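Local atomic coordinates of epidermin decarboxylase (Staphylococcus epidermidis, PDB entry 1G63), a protein that oxidatively decarboxylates the C-terminal cysteine of the epidermin precursor, using FMN and working as a homododecamer. Residues Pro81-Ala84 with Asn85-Asn88; Cys95-Leu98 with Leu99-Val102; Lys139-Ser142 with Pro143-Asn146. All coordinates share one frame; numbering follows the deposited sequence.

Along the chain the three contacts come in series, all within a single Rossmann-like flavoprotein fold. Contacts 1 and 2 are the N-terminal caps of consecutive helices, 84-91 and 98-105; their centres lie about 12 Å apart, and they touch where T86 CG2 meets L99 CD2 at 4.0 Å. Each contact binds a different FMN, each of these flavins lying between two subunits. Contact 3 links the edge strand 139-140 of the parallel sheet to strand 144-149 of the small antiparallel sheet. Its centre is about 13 Å from that of contact 1, with which it shares the parallel sheet, and about 23 Å from that of contact 2, across the chain's centre.

Contact 1: Pro81-Ala84 with Asn85-Asn88; sequences PASA and NTIN. With FMN (flavin mononucleotide), chain N.
N85, at the head of this helical turn, sets its CB 4.0 Å from S83 OG, and its side chain extends alongside the phosphate of FMN toward C95 of a neighbouring subunit. T86 follows with the capping bond: its backbone N-H meets S83 OG at 3.2 Å and 165°, which identifies S83 as the N-cap. The S83 hydroxyl can accept it because OG is folded between its own backbone N and carbonyl carbon (chi1 61°). That hydroxyl is gripped twice, since S83 OG also donates to O1P of FMN at 2.9 Å. T86 OG1 lies 2.7 Å from the same O1P, so both hydroxyls converge on one phosphate oxygen at the helix start, where the helix dipole would probably favour its charge. The flavin end is held separately, A84 N donating to FMN O2 at 2.9 Å. I87 begins the regular helix pattern, its N bonding to S83 O at 3.0 Å, while its CG1 approaches A82 CB at 4.1 Å. N88 N continues with A84 O at 2.9 Å. In the fold, this turn joins the end of strand 76-82 to helix 84-91: A82 pairs through its backbone with F113 and N115, and I87 packs on I112 and P114 of strand 110-114 and on L126 and L133 of helix 124-134.

Contact 2: Cys95-Leu98 with Leu99-Val102; sequences CDNL and LTTV. With FMN (flavin mononucleotide), chain M.
T101 turns OG1 anti to its carbonyl carbon and beside its backbone N (chi1 -68°), and N97 folds CG back between its backbone N and carbonyl carbon (chi1 57°); together these rotations let the two residues clasp the first turn of helix 98-105. N97 O is gripped twice by T101. The backbone T101 N reaches it at 2.9 Å, nearly in line with the carbonyl bond, whereas T101 OG1 donates to N97 O at 3.0 Å from above the carbonyl plane, 48° out of it. The ribityl hydroxyl O3' of FMN has two acceptors within bonding distance, T101 OG1 at 3.0 Å and C95 O at 3.1 Å, and its one proton is shared between them or goes to either. FMN O4' makes a separate bond to C95 O at 3.0 Å. The N97 side chain provides the cap: its OD1 accepts from T100 N, although the oxygen sits too close to T100 in the model and its exact place is less sure. One step on, V102 N bonds to L98 O at 2.8 Å, and L98 CD1 rests against V102 CG2 at 4.1 Å. L98, T101 and V102 all touch H67, the active-site histidine, and D96 is engaged by a salt bridge to K89. An asparagine N-cap thus combines with a ribityl-binding loop to form one wall of an FMN site completed by A11, S37, S83 and A84 of another subunit.

Contact 3: Lys139-Ser142 with Pro143-Asn146; sequences KVYS and PDMN
Y141 OH stands before the carboxylate of D144, 2.8 Å from OD2 and 2.9 Å from OD1. Both bonds are weak, and since the phenol has one proton with two acceptors in range, the geometry leaves unsettled which oxygen takes it. The near equality of the two distances shows that the hydroxyl faces the carboxylate as a whole. D144 OD2 approaches the ring at its edge, near the ring plane, at 3.7 Å from Y141 CE1. The carboxylate plane is turned 74° against the ring. The aromatic side chain gets there because its CG lies anti to the backbone N (chi1 175°), extending the ring alongside the S142-P143 link. D144 comes from the other end, with CG anti to its carbonyl carbon and beside its backbone N (chi1 -68°). Between them the chain is spanned by P143, whose N is 3.9 Å from Y141 CD1 and approaches the ring obliquely. The phenol and carboxylate thus meet across a short loop, between residues three apart in sequence. This loop carries the chain from the edge strand 139-140, which pairs with strand 110-114, to strand 144-149, where D144 bonds through its backbone to T161 of strand 156-161. The Y141 ring meets F171 of helix 165-172 edge-to-face and also contacts F113, N167 of that helix touches both Y141 and D144, and P143 rests on P114 at the end of strand 110-114.

Contact 1: Pro81-Ala84 with Asn85-Asn88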
# COMPACT_ATOMS: atom_id res chain seq x y z
N PRO B 81 5.84 -12.33 31.48
CA PRO B 81 6.93 -13.30 31.69
C PRO B 81 8.21 -12.63 31.22
O PRO B 81 8.16 -11.71 30.40
CB PRO B 81 6.56 -14.47 30.77
CG PRO B 81 5.16 -14.18 30.32
CD PRO B 81 5.05 -12.70 30.30
N ALA B 82 9.34 -13.08 31.74
CA ALA B 82 10.63 -12.51 31.35
C ALA B 82 11.39 -13.51 30.48
O ALA B 82 11.72 -14.61 30.92
CB ALA B 82 11.43 -12.17 32.59
N SER B 83 11.67 -13.10 29.25
CA SER B 83 12.40 -13.94 28.30
C SER B 83 13.90 -13.88 28.56
O SER B 83 14.40 -12.94 29.17
CB SER B 83 12.13 -13.46 26.87
OG SER B 83 12.59 -12.12 26.70
N ALA B 84 14.61 -14.90 28.08
CA ALA B 84 16.05 -14.94 28.25
C ALA B 84 16.64 -13.70 27.59
O ALA B 84 17.52 -13.05 28.14
CB ALA B 84 16.61 -16.20 27.61
N ASN B 85 16.12 -13.37 26.41
CA ASN B 85 16.59 -12.21 25.66
C ASN B 85 16.52 -10.89 26.43
O ASN B 85 17.51 -10.16 26.50
CB ASN B 85 15.80 -12.09 24.35
CG ASN B 85 16.20 -10.85 23.56
OD1 ASN B 85 15.38 -9.94 23.35
ND2 ASN B 85 17.45 -10.79 23.12
N THR B 86 15.36 -10.58 27.00
CA THR B 86 15.20 -9.35 27.74
C THR B 86 16.03 -9.35 29.02
O THR B 86 16.60 -8.32 29.40
CB THR B 86 13.72 -9.07 28.06
OG1 THR B 86 13.06 -8.66 26.86
CG2 THR B 86 13.58 -7.98 29.10
N ILE B 87 16.11 -10.50 29.69
CA ILE B 87 16.90 -10.60 30.90
C ILE B 87 18.35 -10.23 30.55
O ILE B 87 18.96 -9.40 31.21
CB ILE B 87 16.86 -12.04 31.47
CG1 ILE B 87 15.47 -12.33 32.05
CG2 ILE B 87 17.94 -12.22 32.54
CD1 ILE B 87 15.29 -13.79 32.48
N ASN B 88 18.87 -10.83 29.49
CA ASN B 88 20.24 -10.57 29.08
C ASN B 88 20.47 -9.13 28.60
O ASN B 88 21.55 -8.58 28.77
CB ASN B 88 20.65 -11.59 28.02
CG ASN B 88 20.72 -13.01 28.58
OD1 ASN B 88 20.60 -13.99 27.84
ND2 ASN B 88 20.92 -13.12 29.88
N1 FMN N . 11.83 -17.11 24.74
C2 FMN N . 11.87 -17.18 26.11
O2 FMN N . 12.72 -16.67 26.78
N3 FMN N . 10.84 -17.91 26.79
C4 FMN N . 9.81 -18.56 26.20
O4 FMN N . 8.99 -19.19 26.88
C4A FMN N . 9.79 -18.51 24.73
N5 FMN N . 8.79 -19.07 24.05
C5A FMN N . 8.70 -18.86 22.70
C6 FMN N . 7.55 -19.39 21.96
C7 FMN N . 7.46 -19.34 20.60
C7M FMN N . 6.23 -19.89 19.86
C8 FMN N . 8.42 -18.51 19.85
C8M FMN N . 8.29 -18.30 18.36
C9 FMN N . 9.53 -18.02 20.54
C9A FMN N . 9.71 -18.17 21.93
N10 FMN N . 10.82 -17.67 22.68
C10 FMN N . 10.86 -17.72 24.06
C1' FMN N . 11.89 -16.93 21.98
C2' FMN N . 11.60 -15.41 22.08
O2' FMN N . 10.34 -15.01 21.54
C3' FMN N . 12.70 -14.62 21.36
O3' FMN N . 13.98 -14.86 22.03
C4' FMN N . 12.48 -13.12 21.26
O4' FMN N . 13.47 -12.50 20.40
C5' FMN N . 12.45 -12.40 22.60
O5' FMN N . 12.11 -11.00 22.41
P FMN N . 11.67 -10.05 23.60
O1P FMN N . 12.77 -10.08 24.62
O2P FMN N . 10.36 -10.52 24.11
O3P FMN N . 11.54 -8.64 22.92

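Contact 2: Cys95-Leu98 with Leu99-Val102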
# COMPACT_ATOMS: atom_id res chain seq x y z
N CYS B 95 18.96 -1.10 25.89
CA CYS B 95 17.60 -0.61 25.91
C CYS B 95 17.18 -0.10 24.53
O CYS B 95 17.04 1.10 24.31
CB CYS B 95 17.45 0.48 26.97
SG CYS B 95 18.86 1.61 27.10
N ASP B 96 16.95 -1.04 23.61
CA ASP B 96 16.58 -0.70 22.24
C ASP B 96 15.08 -0.68 21.91
O ASP B 96 14.70 -0.57 20.75
CB ASP B 96 17.32 -1.62 21.25
CG ASP B 96 17.10 -3.09 21.52
OD1 ASP B 96 16.27 -3.45 22.39
OD2 ASP B 96 17.76 -3.90 20.85
N ASN B 97 14.24 -0.80 22.93
CA ASN B 97 12.79 -0.70 22.76
C ASN B 97 12.25 -0.06 24.05
O ASN B 97 12.98 0.05 25.03
CB ASN B 97 12.14 -2.07 22.47
CG ASN B 97 12.42 -3.11 23.54
OD1 ASN B 97 12.43 -2.81 24.74
ND2 ASN B 97 12.65 -4.35 23.11
N LEU B 98 10.99 0.37 24.05
CA LEU B 98 10.43 1.03 25.23
C LEU B 98 10.49 0.21 26.51
O LEU B 98 10.94 0.71 27.55
CB LEU B 98 8.98 1.47 24.97
CG LEU B 98 8.29 2.23 26.12
CD1 LEU B 98 9.08 3.49 26.47
CD2 LEU B 98 6.86 2.60 25.73
N LEU B 99 10.05 -1.04 26.45
CA LEU B 99 10.05 -1.91 27.62
C LEU B 99 11.43 -1.98 28.26
O LEU B 99 11.61 -1.76 29.46
CB LEU B 99 9.61 -3.33 27.23
CG LEU B 99 9.57 -4.39 28.34
CD1 LEU B 99 8.57 -5.48 27.97
CD2 LEU B 99 10.97 -4.99 28.55
N THR B 100 12.40 -2.28 27.43
CA THR B 100 13.76 -2.42 27.86
C THR B 100 14.36 -1.07 28.34
O THR B 100 15.22 -1.04 29.23
CB THR B 100 14.52 -3.10 26.71
OG1 THR B 100 15.52 -3.95 27.24
CG2 THR B 100 15.11 -2.10 25.79
N THR B 101 13.89 0.04 27.78
CA THR B 101 14.36 1.36 28.21
C THR B 101 13.76 1.68 29.59
O THR B 101 14.38 2.33 30.43
CB THR B 101 13.95 2.48 27.22
OG1 THR B 101 14.66 2.30 25.99
CG2 THR B 101 14.27 3.85 27.78
N VAL B 102 12.52 1.24 29.80
CA VAL B 102 11.85 1.44 31.08
C VAL B 102 12.56 0.64 32.16
O VAL B 102 12.72 1.11 33.29
CB VAL B 102 10.35 1.01 30.99
CG1 VAL B 102 9.78 0.74 32.38
CG2 VAL B 102 9.55 2.11 30.29
N1 FMN M . 17.66 7.97 25.81
C2 FMN M . 18.86 8.52 26.20
O2 FMN M . 19.85 7.88 26.42
N3 FMN M . 18.94 9.93 26.36
C4 FMN M . 17.93 10.80 26.17
O4 FMN M . 18.12 12.01 26.38
C4A FMN M . 16.64 10.23 25.79
N5 FMN M . 15.59 11.00 25.53
C5A FMN M . 14.46 10.45 25.01
C6 FMN M . 13.34 11.31 24.63
C7 FMN M . 12.12 10.82 24.23
C7M FMN M . 10.98 11.77 23.83
C8 FMN M . 12.00 9.38 23.95
C8M FMN M . 10.73 8.81 23.37
C9 FMN M . 13.04 8.55 24.33
C9A FMN M . 14.27 9.02 24.85
N10 FMN M . 15.37 8.21 25.23
C10 FMN M . 16.59 8.76 25.60
C1' FMN M . 15.29 6.74 25.08
C2' FMN M . 15.90 6.33 23.72
O2' FMN M . 15.29 6.95 22.58
C3' FMN M . 15.82 4.81 23.55
O3' FMN M . 16.58 4.17 24.60
C4' FMN M . 16.29 4.27 22.21
O4' FMN M . 15.98 2.86 22.09
C5' FMN M . 17.77 4.49 21.92
O5' FMN M . 18.10 4.06 20.59
P FMN M . 19.43 4.44 19.84
O1P FMN M . 20.54 4.00 20.71
O2P FMN M . 19.44 5.92 19.58
O3P FMN M . 19.36 3.64 18.49

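Contact 3: Lys139-Ser142 with Pro143-Asn146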
# COMPACT_ATOMS: atom_id res chain seq x y z
N LYS B 139 15.78 -7.70 41.66
CA LYS B 139 15.16 -8.92 42.15
C LYS B 139 14.83 -9.89 41.01
O LYS B 139 14.05 -9.58 40.11
CB LYS B 139 13.90 -8.60 42.95
CG LYS B 139 14.15 -7.91 44.28
CD LYS B 139 14.57 -6.45 44.09
CE LYS B 139 14.80 -5.74 45.43
NZ LYS B 139 15.92 -6.35 46.22
N VAL B 140 15.45 -11.06 41.06
CA VAL B 140 15.22 -12.09 40.05
C VAL B 140 14.69 -13.33 40.76
O VAL B 140 15.40 -13.97 41.53
CB VAL B 140 16.52 -12.45 39.31
CG1 VAL B 140 16.23 -13.48 38.23
CG2 VAL B 140 17.16 -11.22 38.73
N TYR B 141 13.44 -13.66 40.49
CA TYR B 141 12.79 -14.81 41.11
C TYR B 141 13.32 -16.16 40.59
O TYR B 141 13.66 -16.30 39.41
CB TYR B 141 11.29 -14.65 40.88
CG TYR B 141 10.41 -15.78 41.33
CD1 TYR B 141 10.16 -16.87 40.50
CD2 TYR B 141 9.76 -15.73 42.57
CE1 TYR B 141 9.28 -17.88 40.89
CE2 TYR B 141 8.89 -16.73 42.96
CZ TYR B 141 8.65 -17.81 42.12
OH TYR B 141 7.79 -18.81 42.52
N SER B 142 13.41 -17.16 41.46
CA SER B 142 13.87 -18.48 41.02
C SER B 142 12.68 -19.18 40.39
O SER B 142 11.70 -19.49 41.07
CB SER B 142 14.38 -19.31 42.19
OG SER B 142 15.59 -18.77 42.69
N PRO B 143 12.74 -19.45 39.07
CA PRO B 143 11.69 -20.11 38.30
C PRO B 143 11.15 -21.37 38.96
O PRO B 143 11.91 -22.18 39.49
CB PRO B 143 12.39 -20.44 36.98
CG PRO B 143 13.38 -19.34 36.84
CD PRO B 143 13.93 -19.20 38.23
N ASP B 144 9.83 -21.54 38.92
CA ASP B 144 9.21 -22.73 39.49
C ASP B 144 9.46 -23.88 38.52
O ASP B 144 9.70 -23.65 37.33
CB ASP B 144 7.70 -22.50 39.68
CG ASP B 144 7.40 -21.45 40.75
OD1 ASP B 144 7.86 -21.64 41.89
OD2 ASP B 144 6.72 -20.45 40.45
N MET B 145 9.42 -25.11 39.04
CA MET B 145 9.67 -26.29 38.21
C MET B 145 8.96 -27.54 38.73
O MET B 145 9.06 -27.89 39.91
CB MET B 145 11.18 -26.57 38.15
CG MET B 145 12.02 -25.36 37.79
SD MET B 145 13.71 -25.79 37.41
CE MET B 145 14.45 -25.74 39.04
N ASN B 146 8.23 -28.21 37.85
CA ASN B 146 7.53 -29.43 38.23
C ASN B 146 7.86 -30.51 37.21
O ASN B 146 8.43 -30.23 36.16
CB ASN B 146 6.01 -29.19 38.31
CG ASN B 146 5.33 -29.22 36.95
OD1 ASN B 146 5.65 -28.43 36.06
ND2 ASN B 146 4.39 -30.14 36.78